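Local structure of decapping nuclease RAI1 (Scheffersomyces stipitis, 5BTO) at residues H253-K258 against K290-F295; N51-Y56 against I188-K193; I112-L117 against L231-V236. The protein removes NAD caps from the 5' ends of RNAs, a metal-dependent hydrolysis, and also binds and stimulates the exoribonuclease RAT1. One frame throughout, in Å; residues are numbered along the deposited sequence.

Contact 1 of 3, residues H253-K258 against K290-F295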
# COMPACT_ATOMS: atom_id res chain seq x y z
N HIS A 253 23.43 -1.63 28.53
CA HIS A 253 23.57 -2.39 29.78
C HIS A 253 22.28 -3.07 30.24
O HIS A 253 22.25 -3.76 31.27
CB HIS A 253 24.12 -1.49 30.88
CG HIS A 253 25.48 -0.95 30.56
ND1 HIS A 253 26.64 -1.63 30.88
CD2 HIS A 253 25.87 0.20 29.96
CE1 HIS A 253 27.68 -0.93 30.48
NE2 HIS A 253 27.24 0.19 29.93
N TYR A 254 21.22 -2.90 29.46
CA TYR A 254 19.91 -3.48 29.78
C TYR A 254 19.72 -4.84 29.11
O TYR A 254 20.38 -5.16 28.13
CB TYR A 254 18.79 -2.56 29.30
CG TYR A 254 18.65 -1.25 30.04
CD1 TYR A 254 19.07 -1.11 31.36
CD2 TYR A 254 18.08 -0.15 29.41
CE1 TYR A 254 18.92 0.10 32.02
CE2 TYR A 254 17.93 1.06 30.07
CZ TYR A 254 18.35 1.18 31.38
OH TYR A 254 18.20 2.38 32.03
N MET A 255 18.80 -5.63 29.65
CA MET A 255 18.52 -6.95 29.08
C MET A 255 17.04 -7.27 29.28
O MET A 255 16.43 -6.85 30.26
CB MET A 255 19.42 -8.02 29.74
CG MET A 255 19.40 -9.38 29.04
SD MET A 255 20.78 -10.46 29.51
CE MET A 255 20.51 -10.49 31.28
N GLU A 256 16.46 -7.98 28.31
CA GLU A 256 15.09 -8.45 28.40
C GLU A 256 15.06 -9.88 28.92
O GLU A 256 15.97 -10.66 28.64
CB GLU A 256 14.46 -8.40 27.01
CG GLU A 256 13.00 -8.76 26.95
CD GLU A 256 12.10 -7.58 27.23
OE1 GLU A 256 12.62 -6.44 27.29
OE2 GLU A 256 10.88 -7.78 27.39
N LEU A 257 14.02 -10.23 29.68
CA LEU A 257 13.85 -11.60 30.20
C LEU A 257 12.49 -12.15 29.77
O LEU A 257 11.46 -11.55 30.06
CB LEU A 257 13.93 -11.59 31.72
CG LEU A 257 15.22 -11.03 32.31
CD1 LEU A 257 15.15 -10.96 33.82
CD2 LEU A 257 16.40 -11.88 31.85
N LYS A 258 12.49 -13.31 29.12
CA LYS A 258 11.26 -13.91 28.62
C LYS A 258 11.23 -15.39 28.92
O LYS A 258 12.28 -15.99 29.20
CB LYS A 258 11.16 -13.72 27.10
CG LYS A 258 11.27 -12.30 26.61
CD LYS A 258 10.02 -11.52 26.89
CE LYS A 258 9.98 -10.25 26.03
NZ LYS A 258 8.99 -9.25 26.52
N LYS A 290 20.44 -7.38 24.48
CA LYS A 290 20.49 -8.76 24.98
C LYS A 290 19.12 -9.23 25.46
O LYS A 290 18.37 -8.46 26.06
CB LYS A 290 21.49 -8.88 26.14
CG LYS A 290 22.98 -8.72 25.79
CD LYS A 290 23.85 -9.04 27.01
CE LYS A 290 25.28 -8.46 26.92
NZ LYS A 290 25.91 -8.57 25.58
N VAL A 291 18.82 -10.50 25.20
CA VAL A 291 17.59 -11.11 25.65
C VAL A 291 17.90 -12.49 26.21
O VAL A 291 18.63 -13.26 25.59
CB VAL A 291 16.61 -11.35 24.49
CG1 VAL A 291 15.32 -11.97 25.01
CG2 VAL A 291 16.34 -10.07 23.73
N VAL A 292 17.32 -12.82 27.36
CA VAL A 292 17.41 -14.20 27.86
C VAL A 292 16.05 -14.87 27.82
O VAL A 292 15.08 -14.34 28.36
CB VAL A 292 17.98 -14.27 29.30
CG1 VAL A 292 17.71 -15.65 29.90
CG2 VAL A 292 19.47 -13.97 29.29
N TYR A 293 15.97 -16.03 27.18
CA TYR A 293 14.76 -16.85 27.25
C TYR A 293 14.95 -18.02 28.21
O TYR A 293 15.94 -18.75 28.13
CB TYR A 293 14.38 -17.41 25.87
CG TYR A 293 13.32 -16.60 25.18
CD1 TYR A 293 11.96 -16.83 25.43
CD2 TYR A 293 13.66 -15.59 24.30
CE1 TYR A 293 10.99 -16.08 24.79
CE2 TYR A 293 12.70 -14.82 23.67
CZ TYR A 293 11.37 -15.07 23.92
OH TYR A 293 10.41 -14.31 23.29
N GLY A 294 13.99 -18.19 29.11
CA GLY A 294 13.92 -19.39 29.93
C GLY A 294 12.91 -20.35 29.33
O GLY A 294 11.80 -19.94 28.98
N PHE A 295 13.30 -21.61 29.19
CA PHE A 295 12.46 -22.63 28.57
C PHE A 295 11.94 -23.58 29.63
O PHE A 295 12.73 -24.15 30.39
CB PHE A 295 13.26 -23.40 27.51
CG PHE A 295 13.70 -22.55 26.34
CD1 PHE A 295 14.88 -21.82 26.39
CD2 PHE A 295 12.92 -22.49 25.19
CE1 PHE A 295 15.27 -21.03 25.30
CE2 PHE A 295 13.30 -21.71 24.10
CZ PHE A 295 14.49 -20.98 24.16
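The carbonyl oxygen of Lys-258 is approached twice from the facing strand. Gly-294 donates its backbone N to this Lys-258 O at 2.8 Å, nearly straight (168° at the hydrogen), and Tyr-293 turns its CA hydrogen to the same atom in a weaker C-H...O contact. This is the far end of a parallel ladder in which Glu-256 and Lys-258 each give and receive a bond: Glu-256 N to Lys-290 O at 3.0 Å, Val-292 N to Glu-256 O at 2.9 Å, and Lys-258 N to Val-292 O.

On the face that bears Lys-258 and Tyr-293, the lysine CB lies over the tyrosine ring, 3.5 Å from its centroid and 21° off the normal, a CH-pi contact displaced toward the rim. A bend at chi2 (-74°) then carries the lysine chain away to the carboxylate of Glu-256, where NZ forms a short salt bridge with OE2, met on its anti side. Gln-282 OE1 is a second partner of that NZ. Glu-256 binds the divalent metal and Lys-258 the substrate, consistent with the ExK element of PD-(D/E)XK nucleases.

The other face is mostly apolar: Met-255 SD rests 3.8 Å from Val-292 CG2, and Leu-257 CD2 3.8 Å from Val-292 CB. Lys-290 CB meets Met-255 CG there, its charged end going to Trp-240. Tyr-55 packs on Met-255, Leu-257 and Val-292, while helix 266-286, the connection of this beta-alpha-beta unit, packs on the opposite face, where Tyr-293 OH bonds to Thr-279. Strands 238-239 and 302-309 flank the pair.

Contact 2 of 3, residues N51-Y56 against I188-K193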
# COMPACT_ATOMS: atom_id res chain seq x y z
N ASN A 51 14.90 1.15 41.97
CA ASN A 51 13.85 0.56 41.14
C ASN A 51 14.35 -0.23 39.94
O ASN A 51 13.58 -0.48 39.00
CB ASN A 51 12.85 1.64 40.70
CG ASN A 51 12.12 2.27 41.86
OD1 ASN A 51 12.57 3.27 42.44
ND2 ASN A 51 10.99 1.68 42.24
N VAL A 52 15.62 -0.63 39.97
CA VAL A 52 16.27 -1.36 38.89
C VAL A 52 16.70 -2.75 39.38
O VAL A 52 17.32 -2.86 40.43
CB VAL A 52 17.55 -0.62 38.43
CG1 VAL A 52 18.37 -1.47 37.48
CG2 VAL A 52 17.21 0.73 37.81
N SER A 53 16.37 -3.79 38.62
CA SER A 53 16.82 -5.16 38.93
C SER A 53 18.11 -5.53 38.19
O SER A 53 18.41 -4.97 37.13
CB SER A 53 15.73 -6.18 38.57
OG SER A 53 14.53 -5.93 39.29
N TYR A 54 18.85 -6.48 38.74
CA TYR A 54 20.12 -6.94 38.16
C TYR A 54 20.12 -8.45 37.91
O TYR A 54 19.83 -9.23 38.82
CB TYR A 54 21.30 -6.57 39.08
CG TYR A 54 21.49 -5.08 39.22
CD1 TYR A 54 20.68 -4.34 40.07
CD2 TYR A 54 22.45 -4.41 38.48
CE1 TYR A 54 20.83 -2.97 40.19
CE2 TYR A 54 22.62 -3.04 38.59
CZ TYR A 54 21.80 -2.33 39.45
OH TYR A 54 21.96 -0.97 39.57
N TYR A 55 20.46 -8.85 36.70
CA TYR A 55 20.44 -10.27 36.33
C TYR A 55 21.33 -11.11 37.25
O TYR A 55 22.45 -10.72 37.57
CB TYR A 55 20.94 -10.46 34.91
CG TYR A 55 20.69 -11.85 34.37
CD1 TYR A 55 19.40 -12.33 34.19
CD2 TYR A 55 21.75 -12.67 34.01
CE1 TYR A 55 19.17 -13.59 33.70
CE2 TYR A 55 21.53 -13.95 33.51
CZ TYR A 55 20.24 -14.40 33.35
OH TYR A 55 20.02 -15.66 32.85
N TYR A 56 20.83 -12.26 37.66
CA TYR A 56 21.66 -13.20 38.40
C TYR A 56 21.07 -14.60 38.35
O TYR A 56 20.08 -14.89 39.01
CB TYR A 56 21.84 -12.73 39.85
CG TYR A 56 22.81 -13.59 40.63
CD1 TYR A 56 24.15 -13.64 40.28
CD2 TYR A 56 22.37 -14.36 41.69
CE1 TYR A 56 25.04 -14.42 40.98
CE2 TYR A 56 23.25 -15.15 42.40
CZ TYR A 56 24.59 -15.18 42.04
OH TYR A 56 25.47 -15.97 42.75
N ILE A 188 13.20 -14.94 40.06
CA ILE A 188 14.24 -15.88 40.44
C ILE A 188 15.54 -15.65 39.67
O ILE A 188 16.59 -16.17 40.06
CB ILE A 188 13.77 -17.36 40.33
CG1 ILE A 188 13.52 -17.77 38.87
CG2 ILE A 188 12.53 -17.58 41.16
CD1 ILE A 188 14.73 -18.32 38.15
N ALA A 189 15.48 -14.86 38.60
CA ALA A 189 16.64 -14.63 37.75
C ALA A 189 17.28 -13.27 37.95
O ALA A 189 18.19 -12.89 37.20
CB ALA A 189 16.26 -14.82 36.27
N THR A 190 16.81 -12.52 38.95
CA THR A 190 17.39 -11.21 39.25
C THR A 190 17.61 -10.95 40.73
O THR A 190 17.08 -11.66 41.59
CB THR A 190 16.50 -10.05 38.73
OG1 THR A 190 15.27 -10.05 39.46
CG2 THR A 190 16.23 -10.18 37.23
N LEU A 191 18.38 -9.90 41.02
CA LEU A 191 18.54 -9.37 42.37
C LEU A 191 18.07 -7.93 42.38
O LEU A 191 18.14 -7.25 41.35
CB LEU A 191 20.00 -9.45 42.81
CG LEU A 191 20.57 -10.85 43.03
CD1 LEU A 191 22.07 -10.80 43.22
CD2 LEU A 191 19.90 -11.50 44.22
N PRO A 192 17.59 -7.44 43.53
CA PRO A 192 17.03 -6.08 43.63
C PRO A 192 18.11 -5.00 43.62
O PRO A 192 17.81 -3.82 43.41
CB PRO A 192 16.30 -6.10 44.97
CG PRO A 192 17.05 -7.11 45.78
CD PRO A 192 17.48 -8.17 44.80
N LYS A 193 19.35 -5.41 43.87
CA LYS A 193 20.49 -4.50 43.88
C LYS A 193 21.71 -5.23 43.32
O LYS A 193 21.70 -6.46 43.21
CB LYS A 193 20.79 -4.04 45.31
CG LYS A 193 19.67 -3.27 45.98
CD LYS A 193 19.85 -1.77 45.81
CE LYS A 193 18.63 -1.00 46.32
NZ LYS A 193 17.41 -1.33 45.51
O HOH W 1 17.64 -0.75 42.23
O HOH W 2 12.97 -8.05 38.70
O HOH W 3 18.54 -14.14 41.29
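Tyr-54 and Leu-191 form an antiparallel hydrogen-bonded pair, their backbones exchanging two bonds: Tyr-54 N to Leu-191 O at 2.8 Å and Leu-191 N to Tyr-54 O at 2.7 Å. Next to it, Tyr-55 and Thr-190 make a non-hydrogen-bonded pair with CA atoms 4.3 Å apart. The ladder holds just these two bridges, and end to end the touching parts run 126° apart, far from strictly antiparallel. A further bond, Tyr-56 N to Ala-189 O, is almost linear at the hydrogen (177°), yet the donor stands 41° out of the carbonyl plane.

The three consecutive tyrosines meet different partners. The Tyr-54 ring packs against backbone, with CD1 3.5 Å from Lys-193 C and the oxygens of Leu-191 and Pro-192 at its edge. With this ring gone, an alanine here would probably leave the main chain at Lys-193 without its packing partner and freer to shift. Tyr-55 places CD1 3.3 Å from Ala-189 O and CE1 near the Ala-189 methyl. Tyr-56 holds CG anti to its own N, which lays the side chain alongside Leu-191, CG to CD1 3.9 Å. Beside them, one water oxygen lies 2.7 Å from Ser-53 OG. The same water donates a hydrogen bond to Thr-190 OG1.

Three backbone bonds thus set the pairing, the tyrosines and Leu-191 pack around it, and a water links the two hydroxyls. Thr-190 OG1 also bonds Glu-186 O, and Thr-190 packs on Leu-257. Since Glu-186 and Leu-257 both bind the metal, this is consistent with a second-shell place for Thr-190.

Contact 3 of 3, residues I112-L117 against L231-V236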
# COMPACT_ATOMS: atom_id res chain seq x y z
N ILE A 112 5.84 11.26 20.25
CA ILE A 112 6.03 10.84 21.64
C ILE A 112 5.05 9.70 21.91
O ILE A 112 3.84 9.87 21.76
CB ILE A 112 5.75 12.02 22.61
CG1 ILE A 112 6.84 13.09 22.45
CG2 ILE A 112 5.64 11.53 24.07
CD1 ILE A 112 6.48 14.45 23.03
N THR A 113 5.55 8.52 22.29
CA THR A 113 4.67 7.38 22.44
C THR A 113 5.32 6.26 23.24
O THR A 113 6.40 6.45 23.81
CB THR A 113 4.24 6.85 21.04
OG1 THR A 113 3.18 5.90 21.17
CG2 THR A 113 5.42 6.24 20.31
N TYR A 114 4.65 5.12 23.30
CA TYR A 114 5.16 3.95 24.00
C TYR A 114 5.69 2.89 23.03
O TYR A 114 5.12 2.64 21.96
CB TYR A 114 4.07 3.32 24.88
CG TYR A 114 3.91 3.95 26.24
CD1 TYR A 114 4.75 3.58 27.29
CD2 TYR A 114 2.93 4.89 26.49
CE1 TYR A 114 4.62 4.15 28.54
CE2 TYR A 114 2.79 5.47 27.75
CZ TYR A 114 3.64 5.09 28.77
OH TYR A 114 3.51 5.66 30.02
N ARG A 115 6.76 2.21 23.45
CA ARG A 115 7.38 1.16 22.64
C ARG A 115 6.40 0.08 22.23
O ARG A 115 6.46 -0.40 21.10
CB ARG A 115 8.52 0.50 23.42
CG ARG A 115 8.93 -0.87 22.86
CD ARG A 115 9.76 -1.71 23.83
NE ARG A 115 8.98 -2.27 24.93
CZ ARG A 115 9.48 -2.47 26.15
NH1 ARG A 115 10.74 -2.15 26.41
NH2 ARG A 115 8.72 -2.99 27.10
N GLY A 116 5.52 -0.32 23.14
CA GLY A 116 4.61 -1.42 22.88
C GLY A 116 3.68 -1.10 21.72
O GLY A 116 3.30 -1.98 20.95
N LEU A 117 3.31 0.17 21.59
CA LEU A 117 2.39 0.56 20.53
C LEU A 117 3.11 0.51 19.18
O LEU A 117 2.53 0.12 18.17
CB LEU A 117 1.83 1.96 20.78
CG LEU A 117 1.14 2.13 22.15
CD1 LEU A 117 0.65 3.57 22.34
CD2 LEU A 117 -0.01 1.13 22.31
N LEU A 231 10.34 9.83 20.60
CA LEU A 231 10.59 9.55 22.00
C LEU A 231 9.78 8.30 22.31
O LEU A 231 8.56 8.27 22.05
CB LEU A 231 10.13 10.72 22.87
CG LEU A 231 10.55 10.72 24.35
CD1 LEU A 231 12.05 10.92 24.47
CD2 LEU A 231 9.83 11.79 25.16
N LEU A 232 10.44 7.24 22.78
CA LEU A 232 9.73 6.00 23.11
C LEU A 232 9.93 5.61 24.56
O LEU A 232 11.07 5.54 25.04
CB LEU A 232 10.24 4.83 22.26
CG LEU A 232 10.12 4.81 20.75
CD1 LEU A 232 10.55 3.43 20.22
CD2 LEU A 232 8.69 5.12 20.38
N ALA A 233 8.84 5.32 25.25
CA ALA A 233 8.92 4.82 26.63
C ALA A 233 8.71 3.30 26.62
O ALA A 233 7.80 2.80 25.96
CB ALA A 233 7.87 5.50 27.49
N GLY A 234 9.55 2.58 27.36
CA GLY A 234 9.43 1.13 27.40
C GLY A 234 9.91 0.51 28.69
O GLY A 234 10.96 0.90 29.22
N GLU A 235 9.17 -0.46 29.20
CA GLU A 235 9.62 -1.23 30.37
C GLU A 235 10.89 -2.01 30.05
O GLU A 235 11.02 -2.60 28.97
CB GLU A 235 8.55 -2.18 30.89
CG GLU A 235 8.97 -2.86 32.21
CD GLU A 235 7.94 -3.80 32.79
OE1 GLU A 235 6.86 -3.94 32.18
OE2 GLU A 235 8.21 -4.40 33.86
N VAL A 236 11.80 -2.03 31.02
CA VAL A 236 13.07 -2.74 30.90
C VAL A 236 13.15 -3.71 32.07
O VAL A 236 12.85 -3.35 33.21
CB VAL A 236 14.25 -1.74 30.94
CG1 VAL A 236 15.57 -2.44 31.28
CG2 VAL A 236 14.33 -0.96 29.61
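Two parallel neighbours of the large mixed sheet meet here, strands 111-114 and 228-235, and the first runs directly into helix 115-123 at the substrate-binding site of this PD-(D/E)XK-family nuclease. Tyr-114, Arg-115, Gly-116 and Glu-235 all bind substrate. The ladder consists of Thr-113 N to Leu-231 O at 3.0 Å, Ala-233 N to Thr-113 O at 3.1 Å, and Arg-115 N to Ala-233 O at 2.8 Å. The last is essentially linear (179°) and ties the first turn of the helix to the strand.

Side chains pair on both faces. Tyr-114, at the N-cap position, sets CD1 3.7 Å from the Ala-233 methyl, while its OH bonds to Asp-86 O. On the other face Thr-113 points OG1 opposite its own N (chi1 -169°), where Ile-145 O receives it; CG2 is thereby pressed to 3.5 Å from Leu-232 CD2, tighter than usual for two carbons.

Arg-115 reaches farther along the strand, its chain bent at chi3 (74°), and lies over Gly-234, where a CB would collide with NH1. The guanidinium does not meet the Glu-235 carboxylate. Both terminal nitrogens converge end-on on one backbone atom, Glu-235 O, which lies almost in the guanidinium plane, 2.6 Å from NH1 and 3.0 Å from NH2.

In the fold
Along the chain, contacts 2 and 3 interleave: 51-56, 112-117, 188-193, 231-236. Contact 1 follows both. Contact 3 belongs to the large mixed sheet, contact 1 to the four-stranded one, and contact 2 is a separate two-stranded ribbon. Centres of contacts 1 and 2 lie about 12 Å apart, and the two touch by packing. Contact 3 is about 18 Å from contact 1 between centres, joined by Tyr-254 on Val-236; from contact 2 its centre is about 22 Å away, nearest atoms about 6 Å. Side chains of Glu-256 and metal-binding Asp-237 approach to about 3 Å, those of Arg-115 and Gln-282 to about 4 Å, consistent with one shared active site, flanked by contact 2.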